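Local coordinates for protein AopB (Aeromonas hydrophila, PDB 3WXX) that probably inserts into the host membrane as a hydrophobic translocator of the type III secretion system, captured here in complex with its chaperone AcrH, at residues B[100-103]-B[104-108]. Residues are numbered along the deposited sequence; the frame is centred on the assembly and turned at random.
Sequences KMKE and ASEAA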
ATOM      1  N   LYS B 100       5.659   5.735  12.324  1.00 46.94           N
ATOM      2  CA  LYS B 100       4.513   5.078  11.652  1.00 40.09           C
ATOM      3  C   LYS B 100       4.620   3.567  11.768  1.00 41.22           C
ATOM      4  O   LYS B 100       3.625   2.873  12.015  1.00 38.36           O
ATOM      5  CB  LYS B 100       4.462   5.480  10.180  1.00 42.09           C
ATOM      6  CG  LYS B 100       3.998   6.918   9.945  1.00 44.16           C
ATOM      7  CD  LYS B 100       4.147   7.298   8.486  1.00 44.39           C
ATOM      8  CE  LYS B 100       3.750   8.737   8.242  1.00 48.25           C
ATOM      9  NZ  LYS B 100       4.440   9.204   7.002  1.00 52.92           N
HETATM   10  N   MSE B 101       5.820   3.032  11.565  1.00 47.68           N
HETATM   11  CA  MSE B 101       5.978   1.584  11.594  1.00 51.60           C
HETATM   12  C   MSE B 101       5.870   1.103  13.009  1.00 49.24           C
HETATM   13  O   MSE B 101       5.292   0.048  13.271  1.00 42.72           O
HETATM   14  CB  MSE B 101       7.291   1.194  10.955  1.00 52.10           C
HETATM   15  CG  MSE B 101       7.246   1.475   9.464  1.00 52.43           C
HETATM   16 SE   MSE B 101       8.900   0.800   8.621  1.00 57.64          SE
HETATM   17  CE  MSE B 101       7.862  -0.696   7.972  1.00 61.44           C
ATOM     18  N   LYS B 102       6.414   1.888  13.928  1.00 48.65           N
ATOM     19  CA  LYS B 102       6.318   1.572  15.340  1.00 56.34           C
ATOM     20  C   LYS B 102       4.848   1.567  15.790  1.00 51.62           C
ATOM     21  O   LYS B 102       4.349   0.567  16.319  1.00 50.30           O
ATOM     22  CB  LYS B 102       7.143   2.569  16.157  1.00 62.05           C
ATOM     23  CG  LYS B 102       7.089   2.318  17.660  1.00 76.00           C
ATOM     24  CD  LYS B 102       7.865   3.351  18.461  1.00 89.26           C
ATOM     25  CE  LYS B 102       7.482   3.357  19.971  1.00 95.19           C
ATOM     26  NZ  LYS B 102       6.237   4.146  20.226  1.00101.13           N
ATOM     27  N   GLU B 103       4.151   2.660  15.510  1.00 47.11           N
ATOM     28  CA  GLU B 103       2.744   2.777  15.863  1.00 47.58           C
ATOM     29  C   GLU B 103       1.864   1.710  15.188  1.00 51.32           C
ATOM     30  O   GLU B 103       0.918   1.201  15.780  1.00 52.09           O
ATOM     31  CB  GLU B 103       2.266   4.227  15.631  1.00 51.70           C
ATOM     32  CG  GLU B 103       2.637   5.122  16.827  1.00 57.60           C
ATOM     33  CD  GLU B 103       2.644   6.622  16.587  1.00 58.75           C
ATOM     34  OE1 GLU B 103       2.044   7.122  15.617  1.00 73.15           O
ATOM     35  OE2 GLU B 103       3.283   7.329  17.391  1.00 61.44           O
ATOM     36  N   ALA B 104       2.216   1.313  13.966  1.00 55.87           N
ATOM     37  CA  ALA B 104       1.481   0.257  13.270  1.00 52.21           C
ATOM     38  C   ALA B 104       1.722  -1.114  13.912  1.00 51.76           C
ATOM     39  O   ALA B 104       0.800  -1.898  14.096  1.00 41.85           O
ATOM     40  CB  ALA B 104       1.873   0.226  11.804  1.00 54.68           C
ATOM     41  N   SER B 105       2.982  -1.401  14.207  1.00 51.14           N
ATOM     42  CA  SER B 105       3.322  -2.623  14.863  1.00 50.09           C
ATOM     43  C   SER B 105       2.578  -2.723  16.184  1.00 55.24           C
ATOM     44  O   SER B 105       1.873  -3.717  16.410  1.00 54.29           O
ATOM     45  CB  SER B 105       4.813  -2.676  15.086  1.00 51.20           C
ATOM     46  OG  SER B 105       5.458  -2.741  13.841  1.00 66.39           O
ATOM     47  N   GLU B 106       2.731  -1.696  17.041  1.00 56.06           N
ATOM     48  CA  GLU B 106       2.048  -1.636  18.340  1.00 55.01           C
ATOM     49  C   GLU B 106       0.534  -1.819  18.192  1.00 57.08           C
ATOM     50  O   GLU B 106      -0.045  -2.666  18.837  1.00 54.17           O
ATOM     51  CB  GLU B 106       2.356  -0.326  19.077  1.00 60.27           C
ATOM     52  CG  GLU B 106       3.686  -0.330  19.842  1.00 69.82           C
ATOM     53  CD  GLU B 106       4.300   1.061  20.042  1.00 82.27           C
ATOM     54  OE1 GLU B 106       3.582   2.094  19.867  1.00 84.64           O
ATOM     55  OE2 GLU B 106       5.517   1.108  20.360  1.00 76.84           O
ATOM     56  N   ALA B 107      -0.106  -1.011  17.346  1.00 61.32           N
ATOM     57  CA  ALA B 107      -1.545  -1.145  17.099  1.00 56.01           C
ATOM     58  C   ALA B 107      -1.916  -2.577  16.802  1.00 54.09           C
ATOM     59  O   ALA B 107      -2.925  -3.062  17.262  1.00 61.53           O
ATOM     60  CB  ALA B 107      -1.985  -0.244  15.955  1.00 58.26           C
ATOM     61  N   ALA B 108      -1.110  -3.250  16.006  1.00 66.17           N
ATOM     62  CA  ALA B 108      -1.386  -4.639  15.669  1.00 73.93           C
ATOM     63  C   ALA B 108      -1.125  -5.542  16.867  1.00 76.80           C
ATOM     64  O   ALA B 108      -1.820  -6.535  17.050  1.00 71.66           O
ATOM     65  CB  ALA B 108      -0.546  -5.071  14.480  1.00 77.75           C
TER
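Lys102 and Glu106, one helical turn apart, form the salt bridge of this stretch. Lys102 leaves the backbone with CG anti to its own N (chi1 179°) and runs extended until it bends at the last torsion (chi4 -82°), which swings the ammonium over to the carboxylate. The result is a salt bridge of 3.1 Å from NZ to OE2 of Glu106, with a weak hydrogen bond of 3.4 Å from NZ to OE1 of the same residue; the ammonium favours OE2 and reaches OE1 only weakly. The lysine chain and the glutamate pass at a slant, and OE2 of Glu106 lies alongside the lysine's methylenes. Both residues are exposed, so solvent probably weakens the pairing.

Ser105 folds its hydroxyl back onto the carbonyl one turn earlier. With chi1 at -66°, OG sits beside its own N and donates to Met101 O at 2.9 Å. The same carbonyl takes Ser105 N, also at 2.9 Å, from the opposite face of its plane, so one oxygen is gripped by two donors of one residue.

Backbone bonds carry the rest: Ala104 N to Lys100 O, Glu106 N to Lys102 O and Ala107 N to Glu103 O.

The side chain of Met101, present as selenomethionine, packs on Ile135 and Ala143 of helix 126-151 and on Tyr58 of the AcrH chain, while Lys100 NZ donates to Tyr58 O of that chain. Helix 91-113, in the chaperone-bound fragment of AopB, is thus amphipathic here, with an i to i+4 salt bridge on its solvent side, within the predicted coiled coil of this SseC-family translocator.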